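Local coordinates for 2-hydroxyhepta-2,4-diene-1, 7-dioateisomerase (Mycobacterium abscessus, PDB 3R6O), which probably acts as a magnesium-dependent 2-hydroxyhepta-2,4-diene-1,7-dioate isomerase of the fumarylacetoacetate hydrolase family, at residues 262-267 with 278-283; 188-193 with 296-301; 184-189 with 304-309. All coordinates share one frame; numbering follows the deposited sequence.

Interaction 1: 262-267 with 278-283; sequences AEVVET and DIILTG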
# COMPACT_ATOMS: atom_id res chain seq x y z
N ALA A 262 -19.87 -8.46 1.71
CA ALA A 262 -19.30 -9.80 1.70
C ALA A 262 -18.60 -10.09 0.37
O ALA A 262 -17.49 -10.60 0.34
CB ALA A 262 -20.41 -10.86 2.06
N GLU A 263 -19.23 -9.71 -0.73
CA GLU A 263 -18.68 -9.92 -2.06
C GLU A 263 -17.46 -9.06 -2.34
O GLU A 263 -16.57 -9.48 -3.09
CB GLU A 263 -19.74 -9.63 -3.11
CG GLU A 263 -20.89 -10.55 -3.14
CD GLU A 263 -22.00 -10.04 -4.08
OE1 GLU A 263 -22.72 -9.05 -3.74
OE2 GLU A 263 -22.13 -10.66 -5.16
N VAL A 264 -17.44 -7.86 -1.77
CA VAL A 264 -16.24 -6.99 -1.76
C VAL A 264 -15.04 -7.71 -1.14
O VAL A 264 -13.99 -7.85 -1.77
CB VAL A 264 -16.53 -5.64 -1.07
CG1 VAL A 264 -15.23 -4.84 -0.80
CG2 VAL A 264 -17.45 -4.77 -1.97
N VAL A 265 -15.24 -8.27 0.06
CA VAL A 265 -14.16 -8.97 0.75
C VAL A 265 -13.69 -10.20 -0.04
O VAL A 265 -12.48 -10.45 -0.18
CB VAL A 265 -14.58 -9.37 2.17
CG1 VAL A 265 -13.54 -10.30 2.79
CG2 VAL A 265 -14.79 -8.11 3.03
N GLU A 266 -14.67 -10.96 -0.56
CA GLU A 266 -14.41 -12.07 -1.45
C GLU A 266 -13.62 -11.67 -2.70
O GLU A 266 -12.61 -12.31 -3.01
CB GLU A 266 -15.73 -12.73 -1.87
CG GLU A 266 -15.59 -13.92 -2.80
CD GLU A 266 -16.93 -14.47 -3.24
OE1 GLU A 266 -17.82 -13.69 -3.60
OE2 GLU A 266 -17.11 -15.69 -3.15
N THR A 267 -14.09 -10.66 -3.43
CA THR A 267 -13.44 -10.28 -4.69
C THR A 267 -12.07 -9.66 -4.45
O THR A 267 -11.11 -9.98 -5.18
CB THR A 267 -14.29 -9.28 -5.56
OG1 THR A 267 -15.55 -9.85 -5.84
CG2 THR A 267 -13.62 -9.02 -6.89
N ASP A 278 -5.92 -3.71 7.72
CA ASP A 278 -6.14 -3.28 6.35
C ASP A 278 -7.53 -2.65 6.24
O ASP A 278 -8.46 -3.00 6.99
CB ASP A 278 -6.04 -4.42 5.35
CG ASP A 278 -4.63 -4.91 5.12
OD1 ASP A 278 -3.63 -4.31 5.57
OD2 ASP A 278 -4.51 -5.94 4.44
N ILE A 279 -7.65 -1.67 5.35
CA ILE A 279 -8.89 -0.93 5.12
C ILE A 279 -9.32 -1.12 3.68
O ILE A 279 -8.48 -1.00 2.76
CB ILE A 279 -8.67 0.58 5.33
CG1 ILE A 279 -8.36 0.86 6.81
CG2 ILE A 279 -9.88 1.44 4.89
CD1 ILE A 279 -8.01 2.31 7.01
N ILE A 280 -10.61 -1.40 3.47
CA ILE A 280 -11.20 -1.39 2.12
C ILE A 280 -12.31 -0.32 2.03
O ILE A 280 -13.30 -0.41 2.76
CB ILE A 280 -11.76 -2.79 1.70
CG1 ILE A 280 -10.69 -3.90 1.83
CG2 ILE A 280 -12.21 -2.76 0.24
CD1 ILE A 280 -11.32 -5.36 1.77
N LEU A 281 -12.15 0.66 1.14
CA LEU A 281 -13.20 1.61 0.80
C LEU A 281 -14.08 0.94 -0.27
O LEU A 281 -13.58 0.50 -1.32
CB LEU A 281 -12.64 2.93 0.27
CG LEU A 281 -12.18 3.98 1.29
CD1 LEU A 281 -11.10 3.40 2.07
CD2 LEU A 281 -11.74 5.30 0.52
N THR A 282 -15.38 0.88 -0.00
CA THR A 282 -16.25 -0.00 -0.77
C THR A 282 -16.96 0.67 -1.94
O THR A 282 -17.83 0.06 -2.52
CB THR A 282 -17.26 -0.73 0.11
OG1 THR A 282 -18.11 0.21 0.78
CG2 THR A 282 -16.50 -1.63 1.12
N GLY A 283 -16.59 1.90 -2.28
CA GLY A 283 -17.20 2.58 -3.42
C GLY A 283 -17.99 3.82 -3.03
O GLY A 283 -18.39 3.97 -1.91

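Interaction 2: 188-193 with 296-301; sequences NDITAR and RYLRPG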
# COMPACT_ATOMS: atom_id res chain seq x y z
N ASN A 188 -13.45 8.94 2.87
CA ASN A 188 -13.52 9.64 1.53
C ASN A 188 -12.37 9.23 0.60
O ASN A 188 -11.21 9.28 1.01
CB ASN A 188 -13.52 11.15 1.73
CG ASN A 188 -14.21 11.89 0.56
OD1 ASN A 188 -13.71 11.89 -0.55
ND2 ASN A 188 -15.39 12.44 0.81
N ASP A 189 -12.66 8.79 -0.63
CA ASP A 189 -11.58 8.54 -1.58
C ASP A 189 -11.35 9.83 -2.38
O ASP A 189 -11.84 9.96 -3.49
CB ASP A 189 -11.95 7.36 -2.50
CG ASP A 189 -10.84 7.01 -3.44
OD1 ASP A 189 -9.75 7.61 -3.34
OD2 ASP A 189 -11.02 6.14 -4.32
N ILE A 190 -10.65 10.79 -1.78
CA ILE A 190 -10.29 12.05 -2.43
C ILE A 190 -9.35 11.74 -3.58
O ILE A 190 -8.35 11.02 -3.40
CB ILE A 190 -9.52 13.03 -1.50
CG1 ILE A 190 -10.30 13.37 -0.21
CG2 ILE A 190 -9.04 14.34 -2.30
CD1 ILE A 190 -11.56 14.22 -0.36
N THR A 191 -9.61 12.37 -4.72
CA THR A 191 -8.95 12.06 -5.98
C THR A 191 -8.72 13.35 -6.78
O THR A 191 -9.62 14.17 -6.91
CB THR A 191 -9.80 11.09 -6.82
OG1 THR A 191 -10.03 9.90 -6.07
CG2 THR A 191 -9.07 10.72 -8.13
N ALA A 192 -7.50 13.55 -7.25
CA ALA A 192 -7.11 14.67 -8.06
C ALA A 192 -7.24 14.15 -9.49
O ALA A 192 -6.36 13.43 -9.96
CB ALA A 192 -5.67 15.09 -7.75
N ARG A 193 -8.34 14.48 -10.15
CA ARG A 193 -8.71 13.77 -11.38
C ARG A 193 -7.82 14.13 -12.56
O ARG A 193 -7.63 13.31 -13.48
CB ARG A 193 -10.18 14.03 -11.73
CG ARG A 193 -11.08 13.47 -10.69
CD ARG A 193 -12.29 12.76 -11.23
NE ARG A 193 -13.22 12.48 -10.15
CZ ARG A 193 -13.24 11.39 -9.39
NH1 ARG A 193 -12.38 10.39 -9.59
NH2 ARG A 193 -14.17 11.27 -8.44
N ARG A 296 -17.92 20.48 -10.25
CA ARG A 296 -18.18 20.96 -8.89
C ARG A 296 -17.07 20.45 -7.95
O ARG A 296 -17.35 19.98 -6.85
CB ARG A 296 -19.54 20.50 -8.38
CG ARG A 296 -20.72 20.78 -9.32
CD ARG A 296 -22.02 20.75 -8.53
NE ARG A 296 -22.01 21.90 -7.62
CZ ARG A 296 -22.94 22.14 -6.70
NH1 ARG A 296 -24.00 21.31 -6.54
NH2 ARG A 296 -22.82 23.22 -5.94
N TYR A 297 -15.83 20.56 -8.44
CA TYR A 297 -14.63 20.15 -7.72
C TYR A 297 -14.44 21.01 -6.45
O TYR A 297 -15.06 22.06 -6.30
CB TYR A 297 -13.37 20.18 -8.61
CG TYR A 297 -13.39 19.23 -9.81
CD1 TYR A 297 -13.51 17.87 -9.64
CD2 TYR A 297 -13.17 19.70 -11.11
CE1 TYR A 297 -13.51 17.01 -10.70
CE2 TYR A 297 -13.16 18.83 -12.21
CZ TYR A 297 -13.32 17.48 -11.99
OH TYR A 297 -13.34 16.59 -13.05
N LEU A 298 -13.68 20.49 -5.50
CA LEU A 298 -13.42 21.16 -4.23
C LEU A 298 -12.70 22.48 -4.50
O LEU A 298 -11.79 22.54 -5.32
CB LEU A 298 -12.61 20.26 -3.32
CG LEU A 298 -13.29 18.92 -2.99
CD1 LEU A 298 -12.36 17.96 -2.13
CD2 LEU A 298 -14.61 19.21 -2.28
N ARG A 299 -13.17 23.53 -3.84
CA ARG A 299 -12.66 24.89 -3.97
C ARG A 299 -12.03 25.28 -2.64
O ARG A 299 -12.44 24.79 -1.60
CB ARG A 299 -13.81 25.83 -4.27
CG ARG A 299 -14.53 25.55 -5.63
CD ARG A 299 -15.92 26.22 -5.66
NE ARG A 299 -16.82 25.66 -4.64
CZ ARG A 299 -18.13 25.88 -4.53
NH1 ARG A 299 -18.80 26.66 -5.40
NH2 ARG A 299 -18.79 25.28 -3.55
N PRO A 300 -11.00 26.13 -2.66
CA PRO A 300 -10.49 26.69 -1.39
C PRO A 300 -11.58 27.32 -0.51
O PRO A 300 -12.40 28.14 -0.97
CB PRO A 300 -9.47 27.72 -1.86
CG PRO A 300 -9.89 28.07 -3.25
CD PRO A 300 -10.42 26.80 -3.84
N GLY A 301 -11.63 26.91 0.75
CA GLY A 301 -12.65 27.37 1.65
C GLY A 301 -13.95 26.56 1.70
O GLY A 301 -14.78 26.80 2.58

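Interaction 3: 184-189 with 304-309; sequences YMLAND and IEAHSA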
# COMPACT_ATOMS: atom_id res chain seq x y z
N TYR A 184 -16.46 -1.04 10.75
CA TYR A 184 -16.76 -0.13 9.65
C TYR A 184 -16.39 1.30 10.01
O TYR A 184 -16.46 1.71 11.18
CB TYR A 184 -18.25 -0.13 9.33
CG TYR A 184 -18.98 -1.44 9.16
CD1 TYR A 184 -19.28 -1.93 7.90
CD2 TYR A 184 -19.47 -2.11 10.26
CE1 TYR A 184 -19.99 -3.10 7.73
CE2 TYR A 184 -20.21 -3.28 10.11
CZ TYR A 184 -20.47 -3.77 8.84
OH TYR A 184 -21.21 -4.93 8.72
N MET A 185 -16.02 2.10 9.01
CA MET A 185 -15.69 3.52 9.21
C MET A 185 -16.21 4.32 8.03
O MET A 185 -16.23 3.81 6.89
CB MET A 185 -14.19 3.79 9.18
CG MET A 185 -13.37 2.99 10.07
SD MET A 185 -11.79 3.80 10.13
CE MET A 185 -10.98 3.25 8.63
N LEU A 186 -16.57 5.57 8.28
CA LEU A 186 -16.86 6.50 7.20
C LEU A 186 -15.51 6.86 6.57
O LEU A 186 -14.49 6.89 7.26
CB LEU A 186 -17.57 7.74 7.75
CG LEU A 186 -18.39 8.64 6.83
CD1 LEU A 186 -19.36 7.81 6.02
CD2 LEU A 186 -19.14 9.75 7.67
N ALA A 187 -15.49 7.08 5.27
CA ALA A 187 -14.26 7.44 4.60
C ALA A 187 -14.52 8.35 3.40
O ALA A 187 -15.66 8.49 2.96
CB ALA A 187 -13.45 6.19 4.18
N ASN A 188 -13.45 8.94 2.87
CA ASN A 188 -13.52 9.64 1.53
C ASN A 188 -12.37 9.23 0.60
O ASN A 188 -11.21 9.28 1.01
CB ASN A 188 -13.52 11.15 1.73
CG ASN A 188 -14.21 11.89 0.56
OD1 ASN A 188 -13.71 11.89 -0.55
ND2 ASN A 188 -15.39 12.44 0.81
N ASP A 189 -12.66 8.79 -0.63
CA ASP A 189 -11.58 8.54 -1.58
C ASP A 189 -11.35 9.83 -2.38
O ASP A 189 -11.84 9.96 -3.49
CB ASP A 189 -11.95 7.36 -2.50
CG ASP A 189 -10.84 7.01 -3.44
OD1 ASP A 189 -9.75 7.61 -3.34
OD2 ASP A 189 -11.02 6.14 -4.32
N ILE A 304 -16.38 20.13 3.60
CA ILE A 304 -17.05 18.88 3.37
C ILE A 304 -17.65 18.37 4.68
O ILE A 304 -16.94 18.24 5.69
CB ILE A 304 -16.09 17.79 2.84
CG1 ILE A 304 -15.42 18.23 1.54
CG2 ILE A 304 -16.81 16.41 2.66
CD1 ILE A 304 -14.08 17.52 1.29
N GLU A 305 -18.95 18.07 4.62
CA GLU A 305 -19.69 17.50 5.73
C GLU A 305 -20.27 16.16 5.29
O GLU A 305 -21.10 16.10 4.37
CB GLU A 305 -20.81 18.46 6.19
CG GLU A 305 -20.33 19.85 6.59
CD GLU A 305 -20.84 20.99 5.68
OE1 GLU A 305 -21.49 20.75 4.65
OE2 GLU A 305 -20.56 22.15 5.99
N ALA A 306 -19.82 15.09 5.92
CA ALA A 306 -20.22 13.74 5.62
C ALA A 306 -20.83 13.15 6.86
O ALA A 306 -20.37 13.44 7.98
CB ALA A 306 -19.03 12.89 5.11
N HIS A 307 -21.89 12.37 6.68
CA HIS A 307 -22.70 11.91 7.79
C HIS A 307 -23.25 10.52 7.51
O HIS A 307 -23.71 10.22 6.39
CB HIS A 307 -23.88 12.89 8.06
CG HIS A 307 -25.05 12.27 8.74
ND1 HIS A 307 -25.11 12.07 10.11
CD2 HIS A 307 -26.21 11.77 8.25
CE1 HIS A 307 -26.24 11.47 10.42
NE2 HIS A 307 -26.93 11.27 9.31
N SER A 308 -23.22 9.68 8.53
CA SER A 308 -23.94 8.44 8.54
C SER A 308 -24.47 8.25 9.98
O SER A 308 -23.81 8.65 10.96
CB SER A 308 -23.04 7.33 8.00
OG SER A 308 -23.41 6.04 8.41
N ALA A 309 -25.67 7.73 10.12
CA ALA A 309 -26.27 7.65 11.46
C ALA A 309 -25.41 6.80 12.41
O ALA A 309 -25.27 7.13 13.59
CB ALA A 309 -27.71 7.11 11.38

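Interaction 1: 262-267 with 278-283
Val264, on the inward side of the helix that runs through 262-267, sets one methyl against both Ile280 and Thr282 of 278-283. Its CG1 is 3.8 Å from Ile280 CG2 and 4.0 Å from Thr282 CG2, so the helix meets the strand end through branch methyls, without a hydrogen bond between the two segments. A chi1 of 169° turns CG1 of Val264 anti to the backbone N and toward the strand. Val264 and Ile280 lie alongside with their tips pointing opposite ways; Thr282 comes across the valine roughly perpendicular to it. In Ile280 the short branch, CG2, does the touching, not the longer arm of CG1 and CD1. Thr282 divides its two branches: CG2 joins the apolar patch, while the buried OG1 is hydrogen-bonded to the carbonyl O of Ile161. The next residue, Gly283, gives its N-H to OE1 of Glu160, a magnesium ligand, so the residue after Thr282, rather than the apolar contact itself, holds a metal ligand. Strand 279-281 runs between strands 155-165 and 106-110 of the large mixed sheet; helix 261-269 packs over this face, where Val264 also touches Leu109 and Ile280 also touches Val163.

Interaction 2: 188-193 with 296-301
Ile190 and Leu298 form the buried half of this contact, meeting methyl to methyl with their CD1 atoms 4.2 Å apart. Ile190 leaves its backbone at an angle to 296-301, and chi1 -57° with chi2 -69° brings CD1 round to the leucine. Leu298 approaches more directly, and its side chain also settles on Tyr157, Ile244 and Val318. The second half lies nearer the surface, where the partly exposed Arg193 and Tyr297 run together. The nearest atoms there are Arg193 CB and Tyr297 OH, 4.3 Å apart, and Arg193 CG stands obliquely to the phenol ring. This is contact with the aliphatic part of the arginine, because its guanidinium group is engaged elsewhere: NE forms a salt bridge with Asp156, and NH2 another with Glu158, which binds magnesium in a structure of this protein although not in this chain. Held by these two outside partners, the arginine chain probably keeps its course past the tyrosine. No hydrogen bond joins the two segments, and beyond Leu298 the chain departs from 188-193, with Arg299, Pro300 and Gly301 exposed. The loop leading into strand 303-308 thus lies beside the far end of strand 181-192, just where helix 193-196 begins, with strands 155-165, 239-244 and 312-320 supplying the other walls around Leu298.

Interaction 3: 184-189 with 304-309
Face-to-face packing of two beta sheets brings 184-189 and 304-309 together near the centre of the chain, an arrangement consistent with the mixed beta-sandwich roll of the fumarylacetoacetate hydrolase family. Strand 181-192 belongs to the large mixed sheet and strand 303-308 to the smaller five-stranded one. Their short segments approach to 8.3 Å between axes and run nearly antiparallel, at 156°, yet they share no hydrogen bond: neighbours in its own sheet take backbone bonds of strand 181-192, as Ala162 does with Met185 and Glu160 with Ala187. The space between the layers is bridged chiefly by Leu186. Its CG stands anti to the backbone N (chi1 -159°), which projects the isobutyl group onto the opposing strand, and CD2 comes down over the peptide linking Ala306 and His307. That methyl of Leu186 lies 3.9 Å from Ala306 C and equally 3.9 Å from His307 N, so it rests on main chain as much as on side chains. Ala306 presents only CB here, and the leucine rests against it. To the side, Asn188 and Ile304 also aim their CB atoms inward but meet the other segment less closely, and both touch Leu242 of strand 239-244; Asn188 OD1 is satisfied by the backbone N of Glu158. Ala187 faces the other way, onto Leu281, and Asp189, just beyond, is a magnesium ligand also salt-bridged to Lys134 and Lys214. The contact thus packs against the strand that carries this ligand, the side chain of Leu186 lying about 13 Å from the metal. Of the two methyls of Leu186, CD2 of Leu186 is 4.1 Å from Ala306 CB, and CD1 of Leu186 is 4.2 Å from Ser308 CB.

How the interactions relate
From the N terminus, strand 181-192 comes first and supplies one side of interactions 3 and 2 in turn, the two sharing Asn188 and Asp189. The chain then passes through 262-267 and returns at 278-283, where interaction 1 closes a short loop nested inside both longer ones. Next, 296-301 closes interaction 2, and 304-309 closes interaction 3 around it. The contacts touch one another: Ile279 on Met185, Leu281 on Asp189, Leu298 on Ile304. Together they tie helix 261-269 and the smaller sheet to the same face of the curled large sheet, at different places, while Leu281 and Ala187 meet on its other face.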